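Local structure of Two-component system sensor histidine kinase (Bacteroides thetaiotaomicron, 3OTT) at residues Thr277-Asn291 / Leu294-Asn306. The protein probably acts as a membrane-bound sensor histidine kinase that regulates transcription, this chain being its extracellular beta-propeller and beta-sandwich sensor part. Numbering follows the deposited sequence.
Sequences TNNIIWNIFADQEHN and LGTDYGISLSRYN. With TBR (hexatantalum dodecabromide), chain D.
Thr277 meets strand 300-303 through its backbone, its N donating to Ser301 OG at 3.0 Å; Ser301 OG also bonds Asn14 of strand 13-15, and Thr277 OG1 bonds Tyr16. The methyl CG2 of Thr277 lies 3.3 Å from Thr296 OG1. That hydroxyl sits between the backbone N and carbonyl carbon of its own residue (chi1 78°), where it takes the N-H of Tyr298 in an ST turn and bonds Gly299 O. A valine in place of Thr296 would probably leave Tyr298 N without its acceptor and Gly299 O with one donor fewer, and the turn less firmly held. Asn278 OD1 takes Ile280 N, two residues on, from above its carbonyl plane, an Asx turn, and Ile280 O accepts Asp297 N. Next comes a classic beta bulge: Trp282 and Asn283 both face Gly295 O, the bond from Trp282 N being weak. The indole of Trp282 turns its N-H edge to Asp297, NE1 meeting OD1 at 2.9 Å in the ring plane but somewhat out of the carboxylate plane, on its anti side. Asn283 O then receives Gly295 N almost straight (179°), while Ile284 CG1 lies alongside Leu294 CD2 at 3.7 Å. In the type I turn 287-290, whose Gln288 and Glu289 touch the tantalum bromide cluster, Asp287 OD1 accepts Glu289 N, another Asx turn. His290 lays CB over one face of Tyr305, 4.0 Å from the centroid, and the imidazole comes edge-to-face. Asn291 divides its amide: OD1 takes Tyr305 N at 2.9 Å, and ND2 bonds Asp287 OD2 and Ser684. In this four-stranded propeller blade, then, backbone bonds set the strand register, bulge included, while polar side chains fix both turns.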
loop_
_atom_site.group_PDB
_atom_site.type_symbol
_atom_site.label_atom_id
_atom_site.label_comp_id
_atom_site.label_asym_id
_atom_site.label_seq_id
_atom_site.Cartn_x
_atom_site.Cartn_y
_atom_site.Cartn_z
ATOM N N THR B 277 31.987 19.218 10.102
ATOM C CA THR B 277 33.198 18.703 10.783
ATOM C C THR B 277 34.413 18.619 9.846
ATOM O O THR B 277 35.535 18.929 10.239
ATOM C CB THR B 277 32.930 17.297 11.421
ATOM O OG1 THR B 277 34.012 16.959 12.271
ATOM C CG2 THR B 277 32.778 16.184 10.377
ATOM N N ASN B 278 34.190 18.213 8.593
ATOM C CA ASN B 278 35.287 18.168 7.627
ATOM C C ASN B 278 34.693 18.356 6.221
ATOM O O ASN B 278 33.524 18.024 6.003
ATOM C CB ASN B 278 36.001 16.807 7.773
ATOM C CG ASN B 278 37.133 16.616 6.790
ATOM O OD1 ASN B 278 36.962 15.957 5.766
ATOM N ND2 ASN B 278 38.314 17.115 7.129
ATOM N N ASN B 279 35.517 18.804 5.278
ATOM C CA ASN B 279 35.075 19.263 3.936
ATOM C C ASN B 279 34.976 18.092 2.967
ATOM O O ASN B 279 34.384 18.233 1.875
ATOM C CB ASN B 279 36.039 20.338 3.357
ATOM C CG ASN B 279 35.777 21.745 3.918
ATOM O OD1 ASN B 279 34.711 22.027 4.479
ATOM N ND2 ASN B 279 36.763 22.625 3.798
ATOM N N ILE B 280 35.598 16.959 3.304
ATOM C CA ILE B 280 35.529 15.863 2.405
ATOM C C ILE B 280 34.384 14.956 2.766
ATOM O O ILE B 280 34.478 14.220 3.763
ATOM C CB ILE B 280 36.827 15.056 2.278
ATOM C CG1 ILE B 280 37.950 15.913 1.654
ATOM C CG2 ILE B 280 36.558 13.821 1.371
ATOM C CD1 ILE B 280 39.388 15.572 2.134
ATOM N N ILE B 281 33.331 14.939 1.934
ATOM C CA ILE B 281 32.113 14.189 2.284
ATOM C C ILE B 281 31.941 12.881 1.494
ATOM O O ILE B 281 31.452 12.900 0.351
ATOM C CB ILE B 281 30.856 15.084 2.134
ATOM C CG1 ILE B 281 30.934 16.283 3.090
ATOM C CG2 ILE B 281 29.575 14.316 2.477
ATOM C CD1 ILE B 281 30.076 17.472 2.656
ATOM N N TRP B 282 32.309 11.758 2.115
ATOM C CA TRP B 282 32.265 10.402 1.516
ATOM C C TRP B 282 30.883 9.837 1.318
ATOM O O TRP B 282 30.697 9.098 0.384
ATOM C CB TRP B 282 33.072 9.360 2.315
ATOM C CG TRP B 282 34.540 9.691 2.399
ATOM C CD1 TRP B 282 35.231 10.136 3.514
ATOM C CD2 TRP B 282 35.476 9.713 1.319
ATOM N NE1 TRP B 282 36.529 10.360 3.188
ATOM C CE2 TRP B 282 36.710 10.114 1.851
ATOM C CE3 TRP B 282 35.392 9.393 -0.051
ATOM C CZ2 TRP B 282 37.870 10.210 1.079
ATOM C CZ3 TRP B 282 36.576 9.505 -0.845
ATOM C CH2 TRP B 282 37.786 9.904 -0.261
ATOM N N ASN B 283 29.926 10.167 2.195
ATOM C CA ASN B 283 28.572 9.604 2.146
ATOM C C ASN B 283 27.574 10.500 2.839
ATOM O O ASN B 283 27.894 11.147 3.849
ATOM C CB ASN B 283 28.529 8.159 2.764
ATOM C CG ASN B 283 27.270 7.382 2.364
ATOM O OD1 ASN B 283 26.286 7.285 3.160
ATOM N ND2 ASN B 283 27.262 6.845 1.132
ATOM N N ILE B 284 26.359 10.552 2.292
ATOM C CA ILE B 284 25.283 11.309 2.867
ATOM C C ILE B 284 24.146 10.342 2.947
ATOM O O ILE B 284 23.785 9.656 1.964
ATOM C CB ILE B 284 24.847 12.547 1.958
ATOM C CG1 ILE B 284 26.028 13.486 1.635
ATOM C CG2 ILE B 284 23.702 13.351 2.582
ATOM C CD1 ILE B 284 25.634 14.635 0.609
ATOM N N PHE B 285 23.513 10.311 4.114
ATOM C CA PHE B 285 22.432 9.401 4.290
ATOM C C PHE B 285 21.312 10.113 4.964
ATOM O O PHE B 285 21.519 10.757 6.004
ATOM C CB PHE B 285 22.931 8.276 5.188
ATOM C CG PHE B 285 21.873 7.369 5.667
ATOM C CD1 PHE B 285 21.239 6.494 4.775
ATOM C CD2 PHE B 285 21.524 7.338 7.030
ATOM C CE1 PHE B 285 20.254 5.595 5.211
ATOM C CE2 PHE B 285 20.564 6.410 7.504
ATOM C CZ PHE B 285 19.917 5.542 6.584
ATOM N N ALA B 286 20.117 9.966 4.409
ATOM C CA ALA B 286 18.906 10.520 4.999
ATOM C C ALA B 286 18.193 9.413 5.767
ATOM O O ALA B 286 17.882 8.393 5.165
ATOM C CB ALA B 286 17.955 11.147 3.857
ATOM N N ASP B 287 17.947 9.577 7.070
ATOM C CA ASP B 287 17.427 8.460 7.846
ATOM C C ASP B 287 15.920 8.503 7.762
ATOM O O ASP B 287 15.373 9.425 7.177
ATOM C CB ASP B 287 17.920 8.455 9.319
ATOM C CG ASP B 287 17.459 9.669 10.138
ATOM O OD1 ASP B 287 16.517 10.386 9.702
ATOM O OD2 ASP B 287 18.033 9.909 11.256
ATOM N N GLN B 288 15.261 7.529 8.377
ATOM C CA GLN B 288 13.786 7.429 8.384
ATOM C C GLN B 288 13.064 8.661 8.946
ATOM O O GLN B 288 11.882 8.848 8.716
ATOM C CB GLN B 288 13.348 6.161 9.142
ATOM C CG GLN B 288 13.545 4.878 8.317
ATOM C CD GLN B 288 12.694 4.882 7.016
ATOM O OE1 GLN B 288 11.607 5.487 6.956
ATOM N NE2 GLN B 288 13.194 4.211 5.983
ATOM N N GLU B 289 13.774 9.477 9.717
ATOM C CA GLU B 289 13.187 10.690 10.276
ATOM C C GLU B 289 13.633 11.914 9.494
ATOM O O GLU B 289 13.417 13.036 9.966
ATOM C CB GLU B 289 13.624 10.867 11.710
ATOM C CG GLU B 289 12.839 10.067 12.689
ATOM C CD GLU B 289 13.437 10.114 14.131
ATOM O OE1 GLU B 289 14.679 10.304 14.314
ATOM O OE2 GLU B 289 12.643 9.955 15.080
ATOM N N HIS B 290 14.309 11.683 8.361
ATOM C CA HIS B 290 14.816 12.703 7.479
ATOM C C HIS B 290 16.002 13.487 8.062
ATOM O O HIS B 290 16.378 14.547 7.511
ATOM C CB HIS B 290 13.701 13.716 7.091
ATOM C CG HIS B 290 12.418 13.069 6.663
ATOM N ND1 HIS B 290 12.328 12.276 5.537
ATOM C CD2 HIS B 290 11.177 13.088 7.215
ATOM C CE1 HIS B 290 11.094 11.822 5.412
ATOM N NE2 HIS B 290 10.374 12.303 6.413
ATOM N N ASN B 291 16.572 13.031 9.169
ATOM C CA ASN B 291 17.851 13.639 9.594
ATOM C C ASN B 291 18.861 13.287 8.501
ATOM O O ASN B 291 18.791 12.193 7.944
ATOM C CB ASN B 291 18.334 13.069 10.933
ATOM C CG ASN B 291 17.316 13.238 12.038
ATOM O OD1 ASN B 291 16.783 14.322 12.234
ATOM N ND2 ASN B 291 17.006 12.157 12.728
ATOM N N LEU B 294 26.157 13.010 7.575
ATOM C CA LEU B 294 27.303 13.241 6.653
ATOM C C LEU B 294 28.528 12.583 7.227
ATOM O O LEU B 294 28.965 12.904 8.348
ATOM C CB LEU B 294 27.612 14.745 6.452
ATOM C CG LEU B 294 26.363 15.603 6.253
ATOM C CD1 LEU B 294 26.650 17.078 6.606
ATOM C CD2 LEU B 294 25.960 15.470 4.766
ATOM N N GLY B 295 29.093 11.678 6.431
ATOM C CA GLY B 295 30.302 10.955 6.794
ATOM C C GLY B 295 31.473 11.518 6.014
ATOM O O GLY B 295 31.471 11.539 4.726
ATOM N N THR B 296 32.489 11.908 6.782
ATOM C CA THR B 296 33.523 12.713 6.281
ATOM C C THR B 296 34.863 12.079 6.613
ATOM O O THR B 296 34.947 10.999 7.207
ATOM C CB THR B 296 33.471 14.116 6.867
ATOM O OG1 THR B 296 34.014 14.057 8.181
ATOM C CG2 THR B 296 32.035 14.663 6.974
ATOM N N ASP B 297 35.909 12.760 6.150
ATOM C CA ASP B 297 37.242 12.366 6.369
ATOM C C ASP B 297 37.646 12.611 7.828
ATOM O O ASP B 297 38.693 12.165 8.230
ATOM C CB ASP B 297 38.172 13.177 5.446
ATOM C CG ASP B 297 39.270 12.332 4.870
ATOM O OD1 ASP B 297 38.971 11.207 4.433
ATOM O OD2 ASP B 297 40.429 12.789 4.858
ATOM N N TYR B 298 36.791 13.265 8.621
ATOM C CA TYR B 298 37.035 13.366 10.040
ATOM C C TYR B 298 35.728 13.468 10.855
ATOM O O TYR B 298 35.258 14.573 11.169
ATOM C CB TYR B 298 38.054 14.478 10.341
ATOM C CG TYR B 298 38.438 14.614 11.825
ATOM C CD1 TYR B 298 39.199 13.647 12.469
ATOM C CD2 TYR B 298 38.011 15.719 12.571
ATOM C CE1 TYR B 298 39.503 13.766 13.825
ATOM C CE2 TYR B 298 38.341 15.862 13.898
ATOM C CZ TYR B 298 39.077 14.886 14.513
ATOM O OH TYR B 298 39.381 15.048 15.824
ATOM N N GLY B 299 35.156 12.323 11.226
ATOM C CA GLY B 299 33.914 12.313 12.004
ATOM C C GLY B 299 32.631 12.429 11.164
ATOM O O GLY B 299 32.655 12.382 9.916
ATOM N N ILE B 300 31.541 12.730 11.852
ATOM C CA ILE B 300 30.194 12.742 11.332
ATOM C C ILE B 300 29.567 14.050 11.709
ATOM O O ILE B 300 29.713 14.519 12.816
ATOM C CB ILE B 300 29.384 11.599 12.008
ATOM C CG1 ILE B 300 29.806 10.270 11.451
ATOM C CG2 ILE B 300 27.864 11.772 11.888
ATOM C CD1 ILE B 300 29.517 9.104 12.395
ATOM N N SER B 301 28.848 14.634 10.768
ATOM C CA SER B 301 28.080 15.810 11.004
ATOM C C SER B 301 26.634 15.416 10.864
ATOM O O SER B 301 26.208 14.816 9.846
ATOM C CB SER B 301 28.452 16.875 9.962
ATOM O OG SER B 301 29.418 17.792 10.442
ATOM N N LEU B 302 25.848 15.699 11.888
ATOM C CA LEU B 302 24.453 15.246 11.860
ATOM C C LEU B 302 23.600 16.484 11.746
ATOM O O LEU B 302 23.746 17.411 12.534
ATOM C CB LEU B 302 24.121 14.493 13.150
ATOM C CG LEU B 302 22.632 14.321 13.535
ATOM C CD1 LEU B 302 21.845 13.665 12.433
ATOM C CD2 LEU B 302 22.489 13.487 14.852
ATOM N N SER B 303 22.692 16.506 10.793
ATOM C CA SER B 303 21.819 17.662 10.650
ATOM C C SER B 303 20.360 17.244 11.008
ATOM O O SER B 303 19.690 16.517 10.271
ATOM C CB SER B 303 21.972 18.210 9.212
ATOM O OG SER B 303 20.940 19.101 8.868
ATOM N N ARG B 304 19.888 17.671 12.157
ATOM C CA ARG B 304 18.579 17.279 12.587
ATOM C C ARG B 304 17.456 17.936 11.752
ATOM O O ARG B 304 17.529 19.143 11.348
ATOM C CB ARG B 304 18.394 17.621 14.030
ATOM C CG ARG B 304 19.232 16.802 14.951
ATOM C CD ARG B 304 19.088 17.371 16.323
ATOM N NE ARG B 304 19.693 16.449 17.245
ATOM C CZ ARG B 304 20.930 16.582 17.706
ATOM N NH1 ARG B 304 21.654 17.641 17.306
ATOM N NH2 ARG B 304 21.430 15.667 18.554
ATOM N N TYR B 305 16.429 17.133 11.489
ATOM C CA TYR B 305 15.267 17.608 10.758
ATOM C C TYR B 305 14.263 18.373 11.646
ATOM O O TYR B 305 13.863 17.916 12.738
ATOM C CB TYR B 305 14.571 16.458 10.045
ATOM C CG TYR B 305 13.570 16.943 9.049
ATOM C CD1 TYR B 305 13.988 17.655 7.910
ATOM C CD2 TYR B 305 12.208 16.722 9.237
ATOM C CE1 TYR B 305 13.086 18.126 6.983
ATOM C CE2 TYR B 305 11.268 17.205 8.278
ATOM C CZ TYR B 305 11.731 17.899 7.169
ATOM O OH TYR B 305 10.850 18.387 6.239
ATOM N N ASN B 306 13.894 19.556 11.148
ATOM C CA ASN B 306 12.790 20.363 11.708
ATOM C C ASN B 306 11.659 20.435 10.707
ATOM O O ASN B 306 11.908 20.595 9.507
ATOM C CB ASN B 306 13.225 21.801 12.058
ATOM C CG ASN B 306 12.225 22.511 12.980
ATOM O OD1 ASN B 306 11.796 21.937 13.989
ATOM N ND2 ASN B 306 11.862 23.766 12.643
HETATM TA TA1 TBR D . 8.972 5.209 11.742
HETATM TA TA2 TBR D . 10.985 5.347 13.601
HETATM TA TA3 TBR D . 8.262 5.374 14.460
HETATM TA TA4 TBR D . 9.937 3.151 14.957
HETATM TA TA5 TBR D . 7.896 3.013 13.047
HETATM TA TA6 TBR D . 10.547 3.059 12.203
HETATM BR BR1 TBR D . 10.711 7.141 11.658
HETATM BR BR2 TBR D . 7.230 6.952 12.587
HETATM BR BR3 TBR D . 6.868 4.009 10.867
HETATM BR BR4 TBR D . 10.040 3.893 9.788
HETATM BR BR5 TBR D . 10.019 7.200 15.133
HETATM BR BR6 TBR D . 5.976 4.150 14.439
HETATM BR BR7 TBR D . 8.121 1.265 14.963
HETATM BR BR8 TBR D . 11.489 1.342 13.939
HETATM BR BR9 TBR D . 12.073 4.395 15.775
HETATM BR BRA TBR D . 8.542 4.326 16.848
HETATM BR BRB TBR D . 8.909 1.146 11.546
HETATM BR BRC TBR D . 12.856 4.275 12.209
#